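PbSGBP-B lipoprotein (Prevotella bryantii B14, PDB 6D2Y) is a surface lipoprotein of a polysaccharide utilization locus that probably binds polysaccharides at the cell surface. Local coordinates at residues Ser131-Val136 against Ile201-Lys206. Residues are numbered along the deposited sequence; the frame is centred on the assembly and turned at random.
Sequences SAPSVV and IVVSDK
P133 turns CG and CD to the carboxylate of D205: P133 CD is 3.4 Å from D205 OD1, and P133 CG is equally close (3.4 Å) to D205 OD2. OD1 comes at the outer CG-CD corner, partly above the ring plane; OD2 lies mostly above it, over CG. No conventional hydrogen bond joins them, but the ring C-H groups, especially at CD beside the nitrogen, are slightly polarised and probably make the carboxylate a tolerable neighbour. With its CG between the backbone N and the carbonyl carbon (chi1 62°), aspartate is short enough for OD1 to accept a hydrogen bond from Y207 N, an Asx turn closing strand 200-205 that helps fix the carboxylate's rotation. P133 CG also lies 4.0 Å from V203 O, and P133 CB 4.2 Å from V203 CG1. Strands 134-138 and 200-205 belong to the two facing sheets of the IPT/TIG domain, an immunoglobulin-like beta sandwich, and the contact bridges its interior. Proline, lacking an N-H, suits the residue just before its strand; S134 then pairs with D154, and V203 with T210. Further along, V135 CG2 lies 3.9 Å from V203 CG2: with CG1 anti to the backbone N in both (chi1 -175° and 176°), these methyls beside the N are the ones that meet. Branched at CB, valine suits an extended strand, and V203 spends CG1 on the proline and CG2 on V135, while A212, F214 and I151 also pack on V135.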
ATOM      1  N   SER A 131      -3.867   8.395 -17.681  1.00 62.40           N
ATOM      2  CA  SER A 131      -3.665   7.153 -16.949  1.00 64.42           C
ATOM      3  C   SER A 131      -4.905   6.786 -16.143  1.00 56.76           C
ATOM      4  O   SER A 131      -5.604   7.653 -15.612  1.00 50.41           O
ATOM      5  CB  SER A 131      -2.455   7.280 -16.023  1.00 70.64           C
ATOM      6  OG  SER A 131      -2.222   6.074 -15.320  1.00 76.22           O
ATOM      7  N   ALA A 132      -5.179   5.485 -16.068  1.00 54.93           N
ATOM      8  CA  ALA A 132      -6.257   4.973 -15.242  1.00 54.92           C
ATOM      9  C   ALA A 132      -5.948   5.220 -13.766  1.00 48.11           C
ATOM     10  O   ALA A 132      -4.798   5.475 -13.401  1.00 56.13           O
ATOM     11  CB  ALA A 132      -6.453   3.480 -15.505  1.00 57.75           C
ATOM     12  N   PRO A 133      -6.959   5.165 -12.897  1.00 46.64           N
ATOM     13  CA  PRO A 133      -6.701   5.397 -11.471  1.00 50.48           C
ATOM     14  C   PRO A 133      -5.769   4.342 -10.898  1.00 62.82           C
ATOM     15  O   PRO A 133      -5.817   3.170 -11.275  1.00 63.28           O
ATOM     16  CB  PRO A 133      -8.094   5.316 -10.836  1.00 50.48           C
ATOM     17  CG  PRO A 133      -9.040   5.577 -11.948  1.00 50.54           C
ATOM     18  CD  PRO A 133      -8.398   4.996 -13.168  1.00 50.26           C
ATOM     19  N   SER A 134      -4.904   4.773  -9.986  1.00 63.76           N
ATOM     20  CA  SER A 134      -4.042   3.879  -9.231  1.00 57.77           C
ATOM     21  C   SER A 134      -4.501   3.884  -7.782  1.00 55.50           C
ATOM     22  O   SER A 134      -4.669   4.953  -7.187  1.00 59.50           O
ATOM     23  CB  SER A 134      -2.574   4.303  -9.330  1.00 66.20           C
ATOM     24  OG  SER A 134      -2.257   5.276  -8.351  1.00 75.57           O
ATOM     25  N   VAL A 135      -4.720   2.698  -7.226  1.00 58.99           N
ATOM     26  CA  VAL A 135      -5.198   2.542  -5.857  1.00 58.62           C
ATOM     27  C   VAL A 135      -4.085   1.907  -5.043  1.00 58.90           C
ATOM     28  O   VAL A 135      -3.574   0.840  -5.402  1.00 59.41           O
ATOM     29  CB  VAL A 135      -6.477   1.696  -5.798  1.00 54.90           C
ATOM     30  CG1 VAL A 135      -7.017   1.662  -4.381  1.00 52.82           C
ATOM     31  CG2 VAL A 135      -7.516   2.243  -6.762  1.00 55.10           C
ATOM     32  N   VAL A 136      -3.707   2.556  -3.947  1.00 59.41           N
ATOM     33  CA  VAL A 136      -2.595   2.067  -3.142  1.00 61.92           C
ATOM     34  C   VAL A 136      -3.073   1.634  -1.763  1.00 62.48           C
ATOM     35  O   VAL A 136      -2.885   0.473  -1.374  1.00 68.43           O
ATOM     36  CB  VAL A 136      -1.479   3.124  -3.048  1.00 61.61           C
ATOM     37  CG1 VAL A 136      -0.385   2.642  -2.111  1.00 63.68           C
ATOM     38  CG2 VAL A 136      -0.909   3.413  -4.428  1.00 59.17           C
ATOM     39  N   ILE A 201     -12.942  -4.308  -4.661  1.00 57.95           N
ATOM     40  CA  ILE A 201     -13.255  -2.887  -4.723  1.00 58.16           C
ATOM     41  C   ILE A 201     -12.620  -2.316  -5.980  1.00 62.19           C
ATOM     42  O   ILE A 201     -11.413  -2.472  -6.201  1.00 65.84           O
ATOM     43  CB  ILE A 201     -12.760  -2.149  -3.469  1.00 54.82           C
ATOM     44  CG1 ILE A 201     -13.457  -2.708  -2.231  1.00 53.52           C
ATOM     45  CG2 ILE A 201     -13.006  -0.655  -3.594  1.00 50.95           C
ATOM     46  CD1 ILE A 201     -12.968  -2.112  -0.953  1.00 56.02           C
ATOM     47  N   VAL A 202     -13.430  -1.654  -6.801  1.00 60.84           N
ATOM     48  CA  VAL A 202     -12.994  -1.120  -8.084  1.00 60.86           C
ATOM     49  C   VAL A 202     -13.269   0.378  -8.106  1.00 61.16           C
ATOM     50  O   VAL A 202     -14.396   0.811  -7.840  1.00 61.06           O
ATOM     51  CB  VAL A 202     -13.701  -1.824  -9.257  1.00 59.43           C
ATOM     52  CG1 VAL A 202     -13.283  -1.206 -10.582  1.00 57.25           C
ATOM     53  CG2 VAL A 202     -13.399  -3.318  -9.237  1.00 61.96           C
ATOM     54  N   VAL A 203     -12.239   1.159  -8.412  1.00 58.47           N
ATOM     55  CA  VAL A 203     -12.363   2.597  -8.613  1.00 53.72           C
ATOM     56  C   VAL A 203     -12.357   2.855 -10.112  1.00 60.25           C
ATOM     57  O   VAL A 203     -11.384   2.526 -10.802  1.00 64.04           O
ATOM     58  CB  VAL A 203     -11.230   3.365  -7.917  1.00 52.56           C
ATOM     59  CG1 VAL A 203     -11.336   4.853  -8.226  1.00 55.21           C
ATOM     60  CG2 VAL A 203     -11.271   3.124  -6.419  1.00 52.02           C
ATOM     61  N   SER A 204     -13.439   3.437 -10.619  1.00 57.61           N
ATOM     62  CA  SER A 204     -13.615   3.640 -12.050  1.00 64.15           C
ATOM     63  C   SER A 204     -13.886   5.105 -12.344  1.00 63.47           C
ATOM     64  O   SER A 204     -14.586   5.781 -11.584  1.00 66.07           O
ATOM     65  CB  SER A 204     -14.766   2.784 -12.592  1.00 66.56           C
ATOM     66  OG  SER A 204     -15.984   3.091 -11.936  1.00 70.25           O
ATOM     67  N   ASP A 205     -13.330   5.588 -13.449  1.00 61.47           N
ATOM     68  CA  ASP A 205     -13.620   6.929 -13.941  1.00 60.04           C
ATOM     69  C   ASP A 205     -13.603   6.882 -15.467  1.00 57.47           C
ATOM     70  O   ASP A 205     -13.722   5.808 -16.066  1.00 60.76           O
ATOM     71  CB  ASP A 205     -12.636   7.955 -13.345  1.00 56.48           C
ATOM     72  CG  ASP A 205     -11.191   7.695 -13.737  1.00 54.59           C
ATOM     73  OD1 ASP A 205     -10.927   6.756 -14.517  1.00 58.93           O
ATOM     74  OD2 ASP A 205     -10.311   8.442 -13.258  1.00 50.44           O
ATOM     75  N   LYS A 206     -13.445   8.049 -16.098  1.00 51.89           N
ATOM     76  CA  LYS A 206     -13.492   8.123 -17.554  1.00 50.71           C
ATOM     77  C   LYS A 206     -12.370   7.327 -18.205  1.00 54.20           C
ATOM     78  O   LYS A 206     -12.538   6.815 -19.316  1.00 59.68           O
ATOM     79  CB  LYS A 206     -13.428   9.584 -18.004  1.00 52.70           C
ATOM     80  CG  LYS A 206     -13.793   9.807 -19.462  1.00 54.89           C
ATOM     81  CD  LYS A 206     -13.444  11.218 -19.914  1.00 51.60           C
ATOM     82  CE  LYS A 206     -13.833  11.437 -21.364  1.00 48.53           C
ATOM     83  NZ  LYS A 206     -12.674  11.215 -22.268  1.00 53.71           N
TER